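Local coordinates for F5/8 type C domain protein (Bacteroides ovatus, PDB 4ZRX) that probably hydrolyses alpha-L-fucosides in a TIM-barrel glycosidase domain, with an F5/8 type C domain that may help bind carbohydrate, at residues K97-F102 / Y144-D149; D288-P293 / L326-P331. All blocks are in the same frame, centred on the assembly; numbering follows the deposited sequence.

Contact 1 (K97-F102 / Y144-D149). With EDO (1,2-ethanediol), chain D.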
ATOM      1  N   LYS A  97       4.155   9.562 -18.671  1.00 16.61           N
ATOM      2  CA  LYS A  97       2.964   9.622 -19.472  1.00 17.00           C
ATOM      3  C   LYS A  97       1.942   8.704 -18.832  1.00 17.14           C
ATOM      4  O   LYS A  97       2.191   7.525 -18.642  1.00 17.45           O
ATOM      5  CB  LYS A  97       3.199   9.136 -20.908  1.00 18.09           C
ATOM      6  CG  LYS A  97       1.981   9.392 -21.825  1.00 18.39           C
ATOM      7  CD  LYS A  97       2.186   8.733 -23.199  1.00 19.43           C
ATOM      8  CE  LYS A  97       1.914   7.290 -23.201  1.00 19.82           C
ATOM      9  NZ  LYS A  97       2.090   6.660 -24.519  1.00 21.17           N
ATOM     10  N   HIS A  98       0.798   9.286 -18.437  1.00 16.59           N
ATOM     11  CA  HIS A  98      -0.313   8.521 -17.894  1.00 16.44           C
ATOM     12  C   HIS A  98      -1.323   8.216 -19.020  1.00 17.55           C
ATOM     13  O   HIS A  98      -0.994   8.369 -20.172  1.00 17.19           O
ATOM     14  CB  HIS A  98      -0.903   9.227 -16.654  1.00 16.31           C
ATOM     15  CG  HIS A  98      -1.563   8.294 -15.703  1.00 17.02           C
ATOM     16  ND1 HIS A  98      -2.908   8.029 -15.731  1.00 17.99           N
ATOM     17  CD2 HIS A  98      -1.053   7.522 -14.714  1.00 17.38           C
ATOM     18  CE1 HIS A  98      -3.205   7.138 -14.806  1.00 17.91           C
ATOM     19  NE2 HIS A  98      -2.092   6.786 -14.191  1.00 17.67           N
ATOM     20  N   HIS A  99      -2.482   7.643 -18.675  1.00 18.23           N
ATOM     21  CA  HIS A  99      -3.418   7.094 -19.706  1.00 20.21           C
ATOM     22  C   HIS A  99      -3.911   8.144 -20.673  1.00 20.53           C
ATOM     23  O   HIS A  99      -4.183   7.853 -21.847  1.00 20.91           O
ATOM     24  CB  HIS A  99      -4.630   6.430 -19.073  1.00 20.58           C
ATOM     25  CG  HIS A  99      -4.288   5.396 -18.034  1.00 21.10           C
ATOM     26  ND1 HIS A  99      -3.213   4.542 -18.154  1.00 21.52           N
ATOM     27  CD2 HIS A  99      -4.917   5.055 -16.885  1.00 21.66           C
ATOM     28  CE1 HIS A  99      -3.175   3.738 -17.099  1.00 22.24           C
ATOM     29  NE2 HIS A  99      -4.210   4.017 -16.325  1.00 22.19           N
ATOM     30  N   ASP A 100      -3.971   9.361 -20.173  1.00 19.82           N
ATOM     31  CA  ASP A 100      -4.358  10.549 -20.969  1.00 21.21           C
ATOM     32  C   ASP A 100      -3.398  10.870 -22.099  1.00 20.79           C
ATOM     33  O   ASP A 100      -3.765  11.570 -23.049  1.00 22.38           O
ATOM     34  CB  ASP A 100      -4.505  11.745 -20.034  1.00 21.29           C
ATOM     35  CG  ASP A 100      -3.257  12.056 -19.307  1.00 22.11           C
ATOM     36  OD1 ASP A 100      -2.479  12.802 -19.915  1.00 24.29           O
ATOM     37  OD2 ASP A 100      -3.048  11.547 -18.182  1.00 21.51           O
ATOM     38  N   GLY A 101      -2.163  10.383 -22.029  1.00 20.11           N
ATOM     39  CA  GLY A 101      -1.241  10.510 -23.142  1.00 20.51           C
ATOM     40  C   GLY A 101      -0.391  11.753 -23.173  1.00 20.88           C
ATOM     41  O   GLY A 101       0.449  11.912 -24.088  1.00 21.05           O
ATOM     42  N   PHE A 102      -0.590  12.623 -22.177  1.00 19.57           N
ATOM     43  CA  PHE A 102       0.195  13.836 -22.038  1.00 20.18           C
ATOM     44  C   PHE A 102       1.627  13.572 -21.550  1.00 19.80           C
ATOM     45  O   PHE A 102       1.816  13.037 -20.484  1.00 19.55           O
ATOM     46  CB  PHE A 102      -0.508  14.827 -21.108  1.00 19.90           C
ATOM     47  CG  PHE A 102       0.232  16.124 -20.984  1.00 20.28           C
ATOM     48  CD1 PHE A 102       0.142  17.101 -21.995  1.00 20.50           C
ATOM     49  CD2 PHE A 102       1.003  16.390 -19.877  1.00 20.41           C
ATOM     50  CE1 PHE A 102       0.840  18.305 -21.861  1.00 20.61           C
ATOM     51  CE2 PHE A 102       1.693  17.577 -19.782  1.00 20.84           C
ATOM     52  CZ  PHE A 102       1.600  18.519 -20.757  1.00 20.93           C
ATOM     53  N   TYR A 144       7.345   5.438 -15.499  1.00 16.44           N
ATOM     54  CA  TYR A 144       6.017   4.893 -15.797  1.00 16.44           C
ATOM     55  C   TYR A 144       5.659   5.489 -17.154  1.00 17.73           C
ATOM     56  O   TYR A 144       5.644   6.702 -17.316  1.00 18.15           O
ATOM     57  CB  TYR A 144       5.037   5.321 -14.726  1.00 16.34           C
ATOM     58  CG  TYR A 144       3.580   5.012 -14.940  1.00 15.59           C
ATOM     59  CD1 TYR A 144       2.828   5.664 -15.872  1.00 15.38           C
ATOM     60  CD2 TYR A 144       2.916   4.153 -14.075  1.00 16.36           C
ATOM     61  CE1 TYR A 144       1.508   5.389 -16.036  1.00 15.93           C
ATOM     62  CE2 TYR A 144       1.576   3.915 -14.187  1.00 16.44           C
ATOM     63  CZ  TYR A 144       0.849   4.542 -15.195  1.00 16.88           C
ATOM     64  OH  TYR A 144      -0.472   4.336 -15.433  1.00 17.83           O
ATOM     65  N   LEU A 145       5.415   4.611 -18.123  1.00 17.35           N
ATOM     66  CA  LEU A 145       5.052   5.043 -19.469  1.00 17.94           C
ATOM     67  C   LEU A 145       3.803   4.261 -19.842  1.00 18.08           C
ATOM     68  O   LEU A 145       3.876   3.074 -20.157  1.00 18.83           O
ATOM     69  CB  LEU A 145       6.204   4.809 -20.450  1.00 18.84           C
ATOM     70  CG  LEU A 145       5.903   5.181 -21.898  1.00 20.01           C
ATOM     71  CD1 LEU A 145       5.872   6.690 -22.090  1.00 20.80           C
ATOM     72  CD2 LEU A 145       6.901   4.549 -22.850  1.00 20.85           C
ATOM     73  N   SER A 146       2.640   4.926 -19.814  1.00 18.15           N
ATOM     74  CA  SER A 146       1.359   4.188 -19.973  1.00 18.30           C
ATOM     75  C   SER A 146       1.206   3.506 -21.335  1.00 19.52           C
ATOM     76  O   SER A 146       1.243   4.210 -22.380  1.00 20.05           O
ATOM     77  CB  SER A 146       0.185   5.098 -19.706  1.00 18.86           C
ATOM     78  OG  SER A 146      -1.032   4.448 -19.896  1.00 18.82           O
ATOM     79  N   PRO A 147       1.057   2.175 -21.348  1.00 20.11           N
ATOM     80  CA  PRO A 147       0.741   1.504 -22.640  1.00 21.47           C
ATOM     81  C   PRO A 147      -0.557   2.053 -23.233  1.00 22.17           C
ATOM     82  O   PRO A 147      -0.555   2.441 -24.396  1.00 22.16           O
ATOM     83  CB  PRO A 147       0.652   0.023 -22.243  1.00 21.32           C
ATOM     84  CG  PRO A 147       1.532  -0.062 -21.032  1.00 20.48           C
ATOM     85  CD  PRO A 147       1.322   1.182 -20.282  1.00 19.12           C
ATOM     86  N   TRP A 148      -1.623   2.150 -22.429  1.00 21.98           N
ATOM     87  CA  TRP A 148      -2.896   2.709 -22.908  1.00 22.68           C
ATOM     88  C   TRP A 148      -2.702   4.238 -23.081  1.00 22.93           C
ATOM     89  O   TRP A 148      -2.286   4.935 -22.156  1.00 21.97           O
ATOM     90  CB  TRP A 148      -4.000   2.433 -21.884  1.00 22.81           C
ATOM     91  CG  TRP A 148      -5.396   2.930 -22.219  1.00 23.09           C
ATOM     92  CD1 TRP A 148      -5.981   3.076 -23.467  1.00 25.56           C
ATOM     93  CD2 TRP A 148      -6.377   3.317 -21.279  1.00 23.33           C
ATOM     94  NE1 TRP A 148      -7.279   3.536 -23.328  1.00 25.17           N
ATOM     95  CE2 TRP A 148      -7.552   3.671 -22.002  1.00 24.62           C
ATOM     96  CE3 TRP A 148      -6.399   3.386 -19.876  1.00 22.89           C
ATOM     97  CZ2 TRP A 148      -8.711   4.119 -21.359  1.00 24.64           C
ATOM     98  CZ3 TRP A 148      -7.522   3.834 -19.251  1.00 23.52           C
ATOM     99  CH2 TRP A 148      -8.686   4.189 -20.000  1.00 25.32           C
ATOM    100  N   ASP A 149      -3.019   4.745 -24.276  1.00 22.03           N
ATOM    101  CA  ASP A 149      -2.822   6.141 -24.581  1.00 21.44           C
ATOM    102  C   ASP A 149      -4.116   6.628 -25.238  1.00 22.92           C
ATOM    103  O   ASP A 149      -4.451   6.217 -26.349  1.00 23.07           O
ATOM    104  CB  ASP A 149      -1.595   6.302 -25.502  1.00 22.00           C
ATOM    105  CG  ASP A 149      -1.194   7.730 -25.737  1.00 22.16           C
ATOM    106  OD1 ASP A 149      -2.101   8.600 -25.822  1.00 23.40           O
ATOM    107  OD2 ASP A 149       0.051   8.014 -25.863  1.00 22.74           O
TER
HETATM  108  C1  EDO D 703      -1.020   3.668 -11.653  1.00 26.04           C
HETATM  109  O1  EDO D 703      -1.699   4.873 -12.002  1.00 23.30           O
HETATM  110  C2  EDO D 703      -1.743   3.052 -10.471  1.00 27.91           C
HETATM  111  O2  EDO D 703      -3.133   2.899 -10.799  1.00 30.19           O
HETATM  112  O   HOH W   1       1.070  10.442 -26.307  1.00 22.49           O
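H99 swings its imidazole to the side of its own backbone N (chi1 -52°), while S146 holds OG anti to its backbone N, and ND1 meets OG. The bond from H99 ND1 to S146 OG, 2.8 Å, lies almost in the ring plane, and OG donates in turn to W148 O. W148 sets CE3 over one face of the H99 ring, 3.4 Å from CG, with the planes oblique at 39°; H98 CE1 lies over the opposite face. With an alanine for H99, S146 OG would probably lose its N-H donor and a gap open between W148 and H98. Y144 runs its ring nearly parallel to that of H98 but slid well aside; its OH bonds D185. At the edge of the H98 ring, NE2 is hydrogen-bonded to O1 of an ethanediol at 2.9 Å. On the helix-facing side of the sheet, K97 bends to bring NZ 2.8 Å from D149 OD2, a salt bridge on the anti side and out of the carboxylate plane; Q168 and Y161 also hold this ammonium. D149 OD1 accepts from N151 N and A152 N and lies 3.4 Å from G101 CA of the type I turn 98-101, where a side chain would clash. The backbones pair in parallel, S146 N donating to K97 O at 2.9 Å. All this is consistent with the carboxyl-terminal end of a TIM barrel, where glycosidases have their active site.

Contact 2 (D288-P293 / L326-P331)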
ATOM      1  N   ASP A 288       1.699  -1.398  -4.505  1.00 12.89           N
ATOM      2  CA  ASP A 288       1.599  -0.005  -4.857  1.00 13.53           C
ATOM      3  C   ASP A 288       0.414   0.622  -4.126  1.00 13.47           C
ATOM      4  O   ASP A 288      -0.681   0.050  -4.104  1.00 15.53           O
ATOM      5  CB  ASP A 288       1.545   0.258  -6.372  1.00 13.43           C
ATOM      6  CG  ASP A 288       0.351  -0.338  -7.082  1.00 14.87           C
ATOM      7  OD1 ASP A 288      -0.154  -1.411  -6.701  1.00 15.89           O
ATOM      8  OD2 ASP A 288      -0.081   0.286  -8.103  1.00 16.29           O
ATOM      9  N   VAL A 289       0.613   1.783  -3.524  1.00 13.48           N
ATOM     10  CA  VAL A 289      -0.467   2.425  -2.804  1.00 12.86           C
ATOM     11  C   VAL A 289      -0.197   3.876  -2.732  1.00 13.55           C
ATOM     12  O   VAL A 289       0.974   4.287  -2.717  1.00 13.71           O
ATOM     13  CB  VAL A 289      -0.651   1.760  -1.398  1.00 13.68           C
ATOM     14  CG1 VAL A 289       0.595   1.910  -0.556  1.00 13.52           C
ATOM     15  CG2 VAL A 289      -1.856   2.281  -0.671  1.00 14.19           C
ATOM     16  N   SER A 290      -1.245   4.675  -2.641  1.00 13.40           N
ATOM     17  CA  SER A 290      -1.038   6.105  -2.484  1.00 13.46           C
ATOM     18  C   SER A 290      -1.110   6.583  -1.039  1.00 14.21           C
ATOM     19  O   SER A 290      -1.782   6.003  -0.212  1.00 14.71           O
ATOM     20  CB  SER A 290      -2.066   6.857  -3.354  1.00 13.59           C
ATOM     21  OG  SER A 290      -1.879   8.263  -3.317  1.00 14.18           O
ATOM     22  N   ILE A 291      -0.345   7.603  -0.740  1.00 13.92           N
ATOM     23  CA  ILE A 291      -0.441   8.317   0.558  1.00 14.78           C
ATOM     24  C   ILE A 291      -1.760   9.022   0.776  1.00 16.00           C
ATOM     25  O   ILE A 291      -2.100   9.375   1.946  1.00 16.19           O
ATOM     26  CB  ILE A 291       0.762   9.247   0.789  1.00 15.90           C
ATOM     27  CG1 ILE A 291       1.040   9.362   2.280  1.00 17.20           C
ATOM     28  CG2 ILE A 291       0.550  10.600   0.088  1.00 16.07           C
ATOM     29  CD1 ILE A 291       2.302  10.231   2.619  1.00 18.42           C
ATOM     30  N   ARG A 292      -2.488   9.241  -0.319  1.00 15.67           N
ATOM     31  CA  ARG A 292      -3.801   9.892  -0.311  1.00 16.82           C
ATOM     32  C   ARG A 292      -4.825   8.938  -0.889  1.00 17.26           C
ATOM     33  O   ARG A 292      -4.458   7.893  -1.420  1.00 16.77           O
ATOM     34  CB  ARG A 292      -3.751  11.161  -1.173  1.00 16.73           C
ATOM     35  CG  ARG A 292      -2.976  12.318  -0.534  1.00 17.98           C
ATOM     36  CD  ARG A 292      -2.219  13.199  -1.513  1.00 18.48           C
ATOM     37  NE  ARG A 292      -1.782  14.405  -0.822  1.00 19.68           N
ATOM     38  CZ  ARG A 292      -2.507  15.515  -0.685  1.00 20.55           C
ATOM     39  NH1 ARG A 292      -3.677  15.701  -1.298  1.00 20.48           N
ATOM     40  NH2 ARG A 292      -1.991  16.503   0.014  1.00 21.27           N
ATOM     41  N   PRO A 293      -6.108   9.298  -0.872  1.00 17.84           N
ATOM     42  CA  PRO A 293      -7.083   8.373  -1.489  1.00 19.00           C
ATOM     43  C   PRO A 293      -6.873   8.199  -3.005  1.00 18.57           C
ATOM     44  O   PRO A 293      -6.952   7.077  -3.502  1.00 19.65           O
ATOM     45  CB  PRO A 293      -8.418   9.039  -1.198  1.00 19.14           C
ATOM     46  CG  PRO A 293      -8.191   9.729   0.075  1.00 20.01           C
ATOM     47  CD  PRO A 293      -6.788  10.290  -0.024  1.00 19.08           C
ATOM     48  N   LEU A 326       5.812   0.398  -2.923  1.00 13.02           N
ATOM     49  CA  LEU A 326       5.900   1.531  -3.824  1.00 12.71           C
ATOM     50  C   LEU A 326       4.792   2.498  -3.426  1.00 13.27           C
ATOM     51  O   LEU A 326       3.590   2.251  -3.712  1.00 14.08           O
ATOM     52  CB  LEU A 326       5.713   1.073  -5.262  1.00 13.88           C
ATOM     53  CG  LEU A 326       5.507   2.112  -6.348  1.00 13.77           C
ATOM     54  CD1 LEU A 326       6.715   3.054  -6.352  1.00 14.66           C
ATOM     55  CD2 LEU A 326       5.358   1.339  -7.687  1.00 14.58           C
ATOM     56  N   LEU A 327       5.173   3.522  -2.693  1.00 12.59           N
ATOM     57  CA  LEU A 327       4.223   4.491  -2.081  1.00 13.16           C
ATOM     58  C   LEU A 327       4.181   5.744  -2.928  1.00 13.70           C
ATOM     59  O   LEU A 327       5.208   6.371  -3.175  1.00 13.23           O
ATOM     60  CB  LEU A 327       4.644   4.822  -0.694  1.00 13.39           C
ATOM     61  CG  LEU A 327       3.765   5.808   0.076  1.00 13.80           C
ATOM     62  CD1 LEU A 327       2.411   5.237   0.303  1.00 14.84           C
ATOM     63  CD2 LEU A 327       4.390   6.215   1.446  1.00 15.41           C
ATOM     64  N   ASN A 328       2.982   6.144  -3.339  1.00 13.76           N
ATOM     65  CA  ASN A 328       2.822   7.320  -4.174  1.00 13.99           C
ATOM     66  C   ASN A 328       2.615   8.572  -3.373  1.00 14.26           C
ATOM     67  O   ASN A 328       1.765   8.585  -2.484  1.00 14.66           O
ATOM     68  CB  ASN A 328       1.594   7.141  -5.070  1.00 14.11           C
ATOM     69  CG  ASN A 328       1.251   8.395  -5.841  1.00 15.16           C
ATOM     70  OD1 ASN A 328       1.946   8.789  -6.817  1.00 14.97           O
ATOM     71  ND2 ASN A 328       0.141   9.067  -5.422  1.00 13.81           N
ATOM     72  N   ILE A 329       3.330   9.611  -3.766  1.00 14.95           N
ATOM     73  CA  ILE A 329       3.164  10.940  -3.158  1.00 15.53           C
ATOM     74  C   ILE A 329       3.048  11.913  -4.332  1.00 15.92           C
ATOM     75  O   ILE A 329       4.021  12.087  -5.105  1.00 16.48           O
ATOM     76  CB  ILE A 329       4.380  11.345  -2.250  1.00 17.22           C
ATOM     77  CG1 ILE A 329       4.545  10.316  -1.106  1.00 18.93           C
ATOM     78  CG2 ILE A 329       4.149  12.741  -1.697  1.00 18.44           C
ATOM     79  CD1 ILE A 329       5.521   9.299  -1.401  1.00 19.34           C
ATOM     80  N   PRO A 330       1.884  12.527  -4.484  1.00 15.31           N
ATOM     81  CA  PRO A 330       1.677  13.306  -5.725  1.00 15.36           C
ATOM     82  C   PRO A 330       2.043  14.766  -5.591  1.00 15.91           C
ATOM     83  O   PRO A 330       1.439  15.441  -4.766  1.00 16.23           O
ATOM     84  CB  PRO A 330       0.196  13.209  -5.940  1.00 16.31           C
ATOM     85  CG  PRO A 330      -0.381  13.039  -4.555  1.00 16.02           C
ATOM     86  CD  PRO A 330       0.641  12.352  -3.724  1.00 15.88           C
ATOM     87  N   PRO A 331       2.928  15.293  -6.435  1.00 15.91           N
ATOM     88  CA  PRO A 331       3.174  16.734  -6.420  1.00 17.04           C
ATOM     89  C   PRO A 331       1.923  17.507  -6.817  1.00 17.59           C
ATOM     90  O   PRO A 331       1.107  17.043  -7.612  1.00 17.96           O
ATOM     91  CB  PRO A 331       4.301  16.915  -7.424  1.00 17.06           C
ATOM     92  CG  PRO A 331       5.002  15.587  -7.450  1.00 16.72           C
ATOM     93  CD  PRO A 331       3.859  14.578  -7.334  1.00 16.03           C
TER
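Two parallel strands of the barrel, 279-290 and 324-328, joined through helix 308-316 as a beta-alpha-beta unit, lie side by side here and run out together into their loops. V289 N donates to L326 O at 3.0 Å. N328 N donates to V289 O. The third bond, I291 N to N328 O, is nearly straight at 172°. Side chains alternate across this ladder. On the face of S290 and N328, the amide of N328 holds out ND2 to S290 OG, 3.0 Å away and in the amide plane. The S290 hydroxyl also takes the N-H of R292, an ST turn that bends the chain just past the strand, and bonds G294 O. N328 keeps OD1 for H49 and gives ND2 a second acceptor in W295 O, so both ends of its amide are tied down. In a TIM barrel the carboxyl ends of the strands face the active-site pocket, and these two are consistent with that. The other face is apolar: L327, with CG anti to its backbone N (chi1 -180°), reaches CD1 to 3.9 Å from V289 CG1 and lies near I291 CB. Beyond the strands I291 CG2 rests 4.2 Å from both I329 CG1 and P330 CD. R292 crosses P330 obliquely, its CD 3.6 Å from P330 CG, and carries its guanidinium on to salt bridges with D341 and D302.

Contacts 1 and 2 belong to one barrel sheet, in series along the chain, with centres about 18 Å apart and nearest atoms about 7 Å apart, so they do not touch. Strand 44-48 connects them, pairing with 91-97 on one flank and 324-328 on the other. The bound ethanediol, probably from the crystallisation liquor, sits between: it bonds H98 of contact 1, together with H49 and E230, while the D288 side chain of contact 2 comes within about 4 Å of the same ethanediol. H49 also bonds N328, giving a route from contact 2 to this diol. That placement is consistent with both contacts lining the fucosidase pocket.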